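Local atomic coordinates of methylmalonate-semialdehyde dehydrogenase (Oceanimonas doudoroffii, PDB entry 4ZZ7), a protein that probably catalyses the NAD-dependent, acylating oxidation of methylmalonate semialdehyde. Residues 131-136 with 481-486; 137-142 with 470-475; 218-223 with 242-247. All coordinates share one frame; numbering follows the deposited sequence.

Contact 1 of 3, residues 131-136 with 481-486; sequences PGIDSW and TQRWPS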
loop_
_atom_site.group_PDB
_atom_site.type_symbol
_atom_site.label_atom_id
_atom_site.label_comp_id
_atom_site.label_asym_id
_atom_site.label_seq_id
_atom_site.Cartn_x
_atom_site.Cartn_y
_atom_site.Cartn_z
ATOM N N PRO A 131 -23.436 -4.477 6.773
ATOM C CA PRO A 131 -24.150 -3.220 6.990
ATOM C C PRO A 131 -23.903 -2.708 8.397
ATOM O O PRO A 131 -24.170 -3.416 9.354
ATOM C CB PRO A 131 -25.620 -3.593 6.755
ATOM C CG PRO A 131 -25.574 -4.894 6.022
ATOM C CD PRO A 131 -24.347 -5.597 6.540
ATOM N N GLY A 132 -23.346 -1.505 8.502
ATOM C CA GLY A 132 -22.980 -0.931 9.797
ATOM C C GLY A 132 -22.049 -1.818 10.621
ATOM O O GLY A 132 -22.215 -1.942 11.839
ATOM N N ILE A 133 -21.083 -2.448 9.945
ATOM C CA ILE A 133 -20.022 -3.231 10.585
ATOM C C ILE A 133 -18.704 -2.831 9.932
ATOM O O ILE A 133 -18.523 -3.020 8.754
ATOM C CB ILE A 133 -20.237 -4.752 10.415
ATOM C CG1 ILE A 133 -21.594 -5.160 10.993
ATOM C CG2 ILE A 133 -19.101 -5.545 11.071
ATOM C CD1 ILE A 133 -21.916 -6.639 10.891
ATOM N N ASP A 134 -17.793 -2.275 10.709
ATOM C CA ASP A 134 -16.461 -1.923 10.234
ATOM C C ASP A 134 -15.459 -2.947 10.731
ATOM O O ASP A 134 -15.692 -3.611 11.736
ATOM C CB ASP A 134 -16.066 -0.541 10.734
ATOM C CG ASP A 134 -16.963 0.549 10.211
ATOM O OD1 ASP A 134 -17.666 0.347 9.187
ATOM O OD2 ASP A 134 -16.966 1.636 10.839
ATOM N N SER A 135 -14.330 -3.041 10.037
ATOM C CA SER A 135 -13.250 -3.935 10.457
ATOM C C SER A 135 -11.933 -3.332 10.041
ATOM O O SER A 135 -11.896 -2.575 9.086
ATOM C CB SER A 135 -13.430 -5.348 9.859
ATOM O OG SER A 135 -12.450 -6.256 10.310
ATOM N N TRP A 136 -10.869 -3.661 10.776
ATOM C CA TRP A 136 -9.519 -3.121 10.513
ATOM C C TRP A 136 -8.414 -3.996 11.063
ATOM O O TRP A 136 -8.605 -4.677 12.077
ATOM C CB TRP A 136 -9.356 -1.692 11.073
ATOM C CG TRP A 136 -9.362 -1.615 12.556
ATOM C CD1 TRP A 136 -8.282 -1.688 13.379
ATOM C CD2 TRP A 136 -10.509 -1.447 13.405
ATOM N NE1 TRP A 136 -8.675 -1.579 14.685
ATOM C CE2 TRP A 136 -10.040 -1.428 14.735
ATOM C CE3 TRP A 136 -11.894 -1.316 13.174
ATOM C CZ2 TRP A 136 -10.908 -1.286 15.841
ATOM C CZ3 TRP A 136 -12.758 -1.179 14.295
ATOM C CH2 TRP A 136 -12.249 -1.167 15.599
ATOM N N THR A 481 -13.232 -6.547 14.308
ATOM C CA THR A 481 -14.550 -6.332 13.645
ATOM C C THR A 481 -15.486 -5.730 14.690
ATOM O O THR A 481 -15.595 -6.221 15.774
ATOM C CB THR A 481 -15.129 -7.644 13.065
ATOM O OG1 THR A 481 -14.201 -8.203 12.130
ATOM C CG2 THR A 481 -16.425 -7.424 12.340
ATOM N N GLN A 482 -16.144 -4.641 14.340
ATOM C CA GLN A 482 -16.831 -3.793 15.305
ATOM C C GLN A 482 -18.238 -3.555 14.859
ATOM O O GLN A 482 -18.480 -3.328 13.692
ATOM C CB GLN A 482 -16.139 -2.437 15.385
ATOM C CG GLN A 482 -16.537 -1.594 16.569
ATOM C CD GLN A 482 -15.870 -0.252 16.529
ATOM O OE1 GLN A 482 -16.206 0.562 15.692
ATOM N NE2 GLN A 482 -14.939 -0.007 17.441
ATOM N N ARG A 483 -19.154 -3.554 15.818
ATOM C CA ARG A 483 -20.575 -3.292 15.588
ATOM C C ARG A 483 -21.188 -2.653 16.813
ATOM O O ARG A 483 -20.875 -3.037 17.918
ATOM C CB ARG A 483 -21.274 -4.605 15.327
ATOM C CG ARG A 483 -22.760 -4.498 15.103
ATOM C CD ARG A 483 -23.281 -5.759 14.439
ATOM N NE ARG A 483 -24.722 -5.658 14.263
ATOM C CZ ARG A 483 -25.632 -6.130 15.119
ATOM N NH1 ARG A 483 -26.927 -5.950 14.861
ATOM N NH2 ARG A 483 -25.273 -6.788 16.230
ATOM N N TRP A 484 -22.084 -1.702 16.618
ATOM C CA TRP A 484 -22.753 -1.047 17.744
ATOM C C TRP A 484 -24.270 -1.166 17.600
ATOM O O TRP A 484 -24.933 -0.312 16.988
ATOM C CB TRP A 484 -22.355 0.409 17.824
ATOM C CG TRP A 484 -20.892 0.645 17.972
ATOM C CD1 TRP A 484 -20.049 1.101 17.019
ATOM C CD2 TRP A 484 -20.096 0.457 19.156
ATOM N NE1 TRP A 484 -18.767 1.195 17.518
ATOM C CE2 TRP A 484 -18.768 0.816 18.829
ATOM C CE3 TRP A 484 -20.372 0.005 20.455
ATOM C CZ2 TRP A 484 -17.724 0.763 19.751
ATOM C CZ3 TRP A 484 -19.324 -0.060 21.372
ATOM C CH2 TRP A 484 -18.015 0.328 21.009
ATOM N N PRO A 485 -24.836 -2.226 18.173
ATOM C CA PRO A 485 -26.221 -2.556 17.916
ATOM C C PRO A 485 -27.276 -1.692 18.633
ATOM O O PRO A 485 -28.452 -1.775 18.279
ATOM C CB PRO A 485 -26.300 -4.009 18.382
ATOM C CG PRO A 485 -25.336 -4.080 19.517
ATOM C CD PRO A 485 -24.228 -3.135 19.163
ATOM N N SER A 486 -26.876 -0.895 19.623
ATOM C CA SER A 486 -27.831 -0.133 20.448
ATOM C C SER A 486 -27.684 1.396 20.287
ATOM O O SER A 486 -26.689 1.979 20.736
ATOM C CB SER A 486 -27.644 -0.528 21.917
ATOM O OG SER A 486 -27.895 -1.909 22.142
#
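Gln-482 and Asp-134 face each other as an antiparallel hydrogen-bonded pair, and the packing is tightest around them. Gln-482 N gives the shorter bond, 2.8 Å to Asp-134 O; the return bond from Asp-134 N to Gln-482 O measures 3.2 Å and is more bent, at 138°. With its CG anti to the backbone N (chi1 -166°), Gln-482 lays its amide at the edge of the Trp-136 indole, NE2 lying 3.5 Å from CH2 of that ring. Amide and ring planes stand 75° apart, so the amide meets the rim of the indole without stacking on it. With an alanine here the amide would be gone, and the rim of the Trp-136 indole would probably lose the group packed against it. On the face shared by Ile-133, Ser-135 and Thr-481, Thr-481 CG2 meets Ile-133 CG2 at 3.5 Å. There the hydroxyls Thr-481 OG1 and Ser-135 OG lie 3.2 Å apart, and Ser-135 OG is hydrogen-bonded to Val-480 O. Toward Gly-132 the contact thins: the extended Arg-483 chain lays its CD against Ile-133 CG1, at 3.9 Å, and both residues are partly exposed. Other subunits add to the grip, since Asp-134 OD2 forms a salt bridge with Arg-426 of the third subunit and the Trp-136 ring stacks with His-125 of the fourth. Strands 133-141 and 475-483 belong to a three-stranded antiparallel sheet that runs on into the second subunit, as expected for the oligomerization region of tetrameric aldehyde dehydrogenases.

Contact 2 of 3, residues 137-142 with 470-475; sequences SEFQPM and AVRFYT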
loop_
_atom_site.group_PDB
_atom_site.type_symbol
_atom_site.label_atom_id
_atom_site.label_comp_id
_atom_site.label_asym_id
_atom_site.label_seq_id
_atom_site.Cartn_x
_atom_site.Cartn_y
_atom_site.Cartn_z
ATOM N N SER A 137 -7.245 -3.951 10.411
ATOM C CA SER A 137 -6.080 -4.711 10.889
ATOM C C SER A 137 -5.167 -3.858 11.759
ATOM O O SER A 137 -5.103 -2.632 11.619
ATOM C CB SER A 137 -5.301 -5.378 9.742
ATOM O OG SER A 137 -4.789 -4.470 8.806
ATOM N N GLU A 138 -4.486 -4.518 12.682
ATOM C CA GLU A 138 -3.452 -3.884 13.456
ATOM C C GLU A 138 -2.254 -4.813 13.481
ATOM O O GLU A 138 -2.412 -6.039 13.575
ATOM C CB GLU A 138 -3.937 -3.597 14.874
ATOM C CG GLU A 138 -5.072 -2.578 14.995
ATOM C CD GLU A 138 -5.192 -2.011 16.407
ATOM O OE1 GLU A 138 -4.535 -2.529 17.326
ATOM O OE2 GLU A 138 -5.917 -1.027 16.616
ATOM N N PHE A 139 -1.060 -4.226 13.392
ATOM C CA PHE A 139 0.205 -4.985 13.473
ATOM C C PHE A 139 0.919 -4.722 14.799
ATOM O O PHE A 139 1.799 -3.853 14.922
ATOM C CB PHE A 139 1.082 -4.704 12.258
ATOM C CG PHE A 139 0.409 -5.040 10.969
ATOM C CD1 PHE A 139 0.104 -6.353 10.658
ATOM C CD2 PHE A 139 0.055 -4.044 10.082
ATOM C CE1 PHE A 139 -0.539 -6.673 9.476
ATOM C CE2 PHE A 139 -0.583 -4.345 8.892
ATOM C CZ PHE A 139 -0.877 -5.665 8.582
ATOM N N GLN A 140 0.520 -5.504 15.797
ATOM C CA GLN A 140 0.921 -5.269 17.168
ATOM C C GLN A 140 2.205 -5.987 17.453
ATOM O O GLN A 140 2.600 -6.873 16.690
ATOM C CB GLN A 140 -0.169 -5.732 18.106
ATOM C CG GLN A 140 -1.429 -4.920 17.909
ATOM C CD GLN A 140 -2.454 -5.134 18.989
ATOM O OE1 GLN A 140 -2.363 -6.064 19.795
ATOM N NE2 GLN A 140 -3.443 -4.259 19.017
ATOM N N PRO A 141 2.870 -5.614 18.553
ATOM C CA PRO A 141 4.179 -6.205 18.795
ATOM C C PRO A 141 4.137 -7.662 19.282
ATOM O O PRO A 141 3.169 -8.083 19.904
ATOM C CB PRO A 141 4.789 -5.277 19.849
ATOM C CG PRO A 141 3.975 -4.022 19.789
ATOM C CD PRO A 141 2.604 -4.507 19.485
ATOM N N MET A 142 5.201 -8.397 18.977
ATOM C CA MET A 142 5.374 -9.775 19.412
ATOM C C MET A 142 5.647 -9.890 20.927
ATOM O O MET A 142 4.969 -10.632 21.656
ATOM C CB MET A 142 6.538 -10.413 18.638
ATOM C CG MET A 142 6.349 -10.516 17.120
ATOM S SD MET A 142 4.901 -11.506 16.678
ATOM C CE MET A 142 5.295 -13.164 17.267
ATOM N N ALA A 470 10.446 -7.093 7.536
ATOM C CA ALA A 470 10.792 -7.072 8.957
ATOM C C ALA A 470 9.684 -6.440 9.780
ATOM O O ALA A 470 9.447 -6.804 10.922
ATOM C CB ALA A 470 12.093 -6.343 9.171
ATOM N N VAL A 471 8.973 -5.511 9.181
ATOM C CA VAL A 471 7.810 -4.939 9.839
ATOM C C VAL A 471 6.796 -6.043 10.117
ATOM O O VAL A 471 6.237 -6.130 11.203
ATOM C CB VAL A 471 7.160 -3.817 9.005
ATOM C CG1 VAL A 471 5.903 -3.333 9.704
ATOM C CG2 VAL A 471 8.129 -2.649 8.821
ATOM N N ARG A 472 6.602 -6.901 9.126
ATOM C CA ARG A 472 5.677 -8.032 9.231
ATOM C C ARG A 472 6.180 -9.200 10.074
ATOM O O ARG A 472 5.370 -9.942 10.676
ATOM C CB ARG A 472 5.282 -8.521 7.841
ATOM C CG ARG A 472 4.489 -7.478 7.090
ATOM C CD ARG A 472 3.140 -7.165 7.735
ATOM N NE ARG A 472 2.162 -8.186 7.356
ATOM C CZ ARG A 472 1.768 -9.216 8.117
ATOM N NH1 ARG A 472 2.232 -9.415 9.374
ATOM N NH2 ARG A 472 0.880 -10.066 7.620
ATOM N N PHE A 473 7.498 -9.370 10.109
ATOM C CA PHE A 473 8.082 -10.420 10.921
ATOM C C PHE A 473 8.109 -10.033 12.372
ATOM O O PHE A 473 7.891 -10.890 13.226
ATOM C CB PHE A 473 9.486 -10.770 10.484
ATOM C CG PHE A 473 10.069 -11.906 11.270
ATOM C CD1 PHE A 473 9.684 -13.214 11.007
ATOM C CD2 PHE A 473 10.970 -11.670 12.293
ATOM C CE1 PHE A 473 10.210 -14.263 11.729
ATOM C CE2 PHE A 473 11.494 -12.716 13.032
ATOM C CZ PHE A 473 11.116 -14.010 12.749
ATOM N N TYR A 474 8.383 -8.753 12.641
ATOM C CA TYR A 474 8.446 -8.251 14.012
ATOM C C TYR A 474 7.095 -7.807 14.557
ATOM O O TYR A 474 7.034 -7.238 15.638
ATOM C CB TYR A 474 9.495 -7.133 14.145
ATOM C CG TYR A 474 10.894 -7.599 13.855
ATOM C CD1 TYR A 474 11.356 -8.785 14.360
ATOM C CD2 TYR A 474 11.769 -6.835 13.094
ATOM C CE1 TYR A 474 12.633 -9.220 14.095
ATOM C CE2 TYR A 474 13.050 -7.262 12.833
ATOM C CZ TYR A 474 13.467 -8.466 13.342
ATOM O OH TYR A 474 14.722 -8.976 13.125
ATOM N N THR A 475 6.014 -8.071 13.837
ATOM C CA THR A 475 4.680 -7.853 14.411
ATOM C C THR A 475 3.737 -9.019 14.186
ATOM O O THR A 475 4.034 -9.927 13.390
ATOM C CB THR A 475 3.996 -6.618 13.809
ATOM O OG1 THR A 475 3.741 -6.853 12.417
ATOM C CG2 THR A 475 4.849 -5.362 14.039
#
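The Phe-139 ring and the Arg-472 guanidinium lie one over the other, their planes 29° apart. Phe-139 CE1 stands 3.6 Å above the guanidinium plane, over its centre, and is 3.7 Å from Arg-472 CZ. Seen from the ring, Arg-472 CD sits over one face, displaced toward the rim, so the arginine is laid across the ring's margin and not centred on it. Thr-475 OG1 approaches the same ring obliquely, touching Phe-139 CB at 3.4 Å. Bends at chi2 and chi3 (-65° and -81°) fold the arginine back from the helix and bring the group to the ring; its charged end is then held by a salt bridge from NH2 to Asp-469 of the second subunit. Across from the strand, Thr-475 follows the helix end. Its OG1 turns back to donate a 2.9 Å bond to Val-471 O, in the last turn of the helix, which fixes the side chain's rotation; CB meanwhile lies 3.2 Å from Gln-140 O. Met-142 closes the far end, where its CG packs 3.7 Å from Tyr-474 O and its SD rests against the Thr-475 carbonyl group. On the strand's other side Gln-140 NE2 bonds to Glu-138 OE1 at 2.7 Å. The contact joins the end of strand 133-141 to the turn between helix 467-473 and strand 475-483, with helix 156-167 packed against Val-471 and Tyr-474 and strand 245-249 meeting Met-142 and Phe-473.

Contact 3 of 3, residues 218-223 with 242-247; sequences DRVKAV and NGKRCQ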
loop_
_atom_site.group_PDB
_atom_site.type_symbol
_atom_site.label_atom_id
_atom_site.label_comp_id
_atom_site.label_asym_id
_atom_site.label_seq_id
_atom_site.Cartn_x
_atom_site.Cartn_y
_atom_site.Cartn_z
ATOM N N ASP A 218 10.351 -19.770 26.637
ATOM C CA ASP A 218 9.012 -19.540 26.102
ATOM C C ASP A 218 8.657 -18.070 25.918
ATOM O O ASP A 218 7.769 -17.755 25.112
ATOM C CB ASP A 218 7.955 -20.237 26.976
ATOM C CG ASP A 218 8.082 -21.761 26.939
ATOM O OD1 ASP A 218 9.037 -22.281 26.295
ATOM O OD2 ASP A 218 7.236 -22.443 27.566
ATOM N N ARG A 219 9.343 -17.178 26.636
ATOM C CA ARG A 219 9.113 -15.724 26.467
ATOM C C ARG A 219 9.625 -15.144 25.120
ATOM O O ARG A 219 9.205 -14.062 24.720
ATOM C CB ARG A 219 9.721 -14.937 27.631
ATOM C CG ARG A 219 9.124 -15.269 28.969
ATOM C CD ARG A 219 9.962 -14.771 30.128
ATOM N NE ARG A 219 11.208 -15.501 30.270
ATOM C CZ ARG A 219 12.123 -15.235 31.197
ATOM N NH1 ARG A 219 11.934 -14.258 32.079
ATOM N NH2 ARG A 219 13.253 -15.939 31.244
ATOM N N VAL A 220 10.547 -15.843 24.459
ATOM C CA VAL A 220 11.087 -15.412 23.190
ATOM C C VAL A 220 10.080 -15.833 22.154
ATOM O O VAL A 220 9.894 -17.018 21.920
ATOM C CB VAL A 220 12.458 -16.064 22.866
ATOM C CG1 VAL A 220 12.971 -15.605 21.513
ATOM C CG2 VAL A 220 13.495 -15.723 23.925
ATOM N N LYS A 221 9.477 -14.848 21.510
ATOM C CA LYS A 221 8.411 -15.050 20.566
ATOM C C LYS A 221 8.825 -15.024 19.095
ATOM O O LYS A 221 8.010 -15.369 18.249
ATOM C CB LYS A 221 7.344 -13.985 20.798
ATOM C CG LYS A 221 6.207 -14.449 21.691
ATOM C CD LYS A 221 6.549 -14.380 23.157
ATOM C CE LYS A 221 5.917 -15.537 23.936
ATOM N NZ LYS A 221 4.428 -15.531 23.987
ATOM N N ALA A 222 10.045 -14.596 18.776
ATOM C CA ALA A 222 10.515 -14.607 17.388
ATOM C C ALA A 222 12.021 -14.613 17.317
ATOM O O ALA A 222 12.683 -13.968 18.119
ATOM C CB ALA A 222 9.971 -13.402 16.628
ATOM N N VAL A 223 12.561 -15.307 16.328
ATOM C CA VAL A 223 14.007 -15.417 16.175
ATOM C C VAL A 223 14.485 -15.061 14.760
ATOM O O VAL A 223 14.117 -15.729 13.794
ATOM C CB VAL A 223 14.467 -16.845 16.532
ATOM C CG1 VAL A 223 15.986 -16.976 16.402
ATOM C CG2 VAL A 223 13.990 -17.214 17.940
ATOM N N ASN A 242 9.797 -25.383 18.876
ATOM C CA ASN A 242 9.355 -24.681 20.099
ATOM C C ASN A 242 8.274 -23.594 19.844
ATOM O O ASN A 242 8.174 -22.606 20.601
ATOM C CB ASN A 242 10.555 -24.089 20.834
ATOM C CG ASN A 242 11.447 -25.159 21.460
ATOM O OD1 ASN A 242 11.602 -25.223 22.682
ATOM N ND2 ASN A 242 12.045 -25.998 20.628
ATOM N N GLY A 243 7.494 -23.780 18.761
ATOM C CA GLY A 243 6.302 -22.963 18.456
ATOM C C GLY A 243 6.510 -21.546 17.903
ATOM O O GLY A 243 5.643 -21.025 17.161
ATOM N N LYS A 244 7.639 -20.916 18.264
ATOM C CA LYS A 244 7.966 -19.554 17.814
ATOM C C LYS A 244 8.427 -19.409 16.345
ATOM O O LYS A 244 9.134 -20.255 15.795
ATOM C CB LYS A 244 8.989 -18.900 18.736
ATOM C CG LYS A 244 10.395 -19.468 18.609
ATOM C CD LYS A 244 11.209 -19.226 19.873
ATOM C CE LYS A 244 10.719 -20.070 21.035
ATOM N NZ LYS A 244 11.376 -19.645 22.287
ATOM N N ARG A 245 7.995 -18.294 15.748
ATOM C CA ARG A 245 8.292 -17.956 14.375
ATOM C C ARG A 245 9.776 -17.675 14.212
ATOM O O ARG A 245 10.469 -17.369 15.193
ATOM C CB ARG A 245 7.485 -16.748 13.957
ATOM C CG ARG A 245 7.746 -15.499 14.782
ATOM C CD ARG A 245 7.141 -14.258 14.147
ATOM N NE ARG A 245 5.682 -14.202 14.236
ATOM C CZ ARG A 245 4.924 -13.267 13.663
ATOM N NH1 ARG A 245 5.470 -12.271 12.954
ATOM N NH2 ARG A 245 3.602 -13.315 13.807
ATOM N N CYS A 246 10.251 -17.757 12.972
ATOM C CA CYS A 246 11.677 -17.670 12.697
ATOM C C CYS A 246 11.940 -17.317 11.237
ATOM O O CYS A 246 11.144 -17.631 10.351
ATOM C CB CYS A 246 12.366 -19.009 13.061
ATOM S SG CYS A 246 14.161 -19.151 12.752
ATOM N N GLN A 247 13.067 -16.636 11.020
ATOM C CA GLN A 247 13.649 -16.397 9.691
ATOM C C GLN A 247 15.148 -16.689 9.845
ATOM O O GLN A 247 15.828 -16.088 10.683
ATOM C CB GLN A 247 13.377 -14.956 9.177
ATOM C CG GLN A 247 13.923 -13.824 10.074
ATOM C CD GLN A 247 13.548 -12.379 9.699
ATOM O OE1 GLN A 247 13.912 -11.440 10.429
ATOM N NE2 GLN A 247 12.858 -12.180 8.572
#
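Lys-244 curls its aliphatic chain round the Val-220 carbonyl oxygen, CD and CE each 3.3 Å from Val-220 O, and its CD also meets Val-223 CG2 at 3.9 Å. CG lies between the backbone N and the carbonyl carbon (chi1 72°), and a bend at chi3 then turns the chain so that NZ arrives in the plane of that carbonyl, on a lone pair. The resulting bond from Lys-244 NZ to Val-220 O is 3.0 Å long. NZ is also hydrogen-bonded to Leu-215 O, near the end of helix 208-216, so a buried charge is met by carbonyl oxygens; the nearest carboxylate of the contact, Asp-218, is 5.3 Å away from OD1 to NZ. Beyond the lysine the two segments become neighbouring parallel strands, the two strands of the beta-alpha-beta unit of strand 220-226, helix 229-241 and strand 245-249, part of the Rossmann-like NAD-binding sheet of this family. Val-223 makes both backbone bonds here: its N donates to Arg-245 O, and its O receives Gln-247 N at 3.1 Å, the straighter of the two at 164°. On one face of this pairing Arg-245 CG packs 3.6 Å from Ala-222 CB, and the guanidinium NH1 goes on to bond Phe-473 O. On the other, Val-223 CB and Cys-246 SG pack at 4.4 Å, both side chains turned to Ile-235 of helix 229-241.

Overall arrangement
From the N terminus, strand 133-141 supplies most of the first segments of contact 1 and contact 2 in immediate succession. Next come residues 218-223, whose partner 242-247 follows after helix 229-241, so contact 3 closes a short loop. Much later, helix 467-473 leads into strand 475-483, bringing back first 470-475 and then 481-486 to close contact 2 and contact 1. The loops nest without crossing: contact 3 within contact 2, and contact 2 within contact 1. Contact 1 lies far out, its centre about 24 Å from that of contact 2. Contacts 2 and 3 touch at Arg-245, joining the NAD-binding sheet to the sheet that reaches the second subunit.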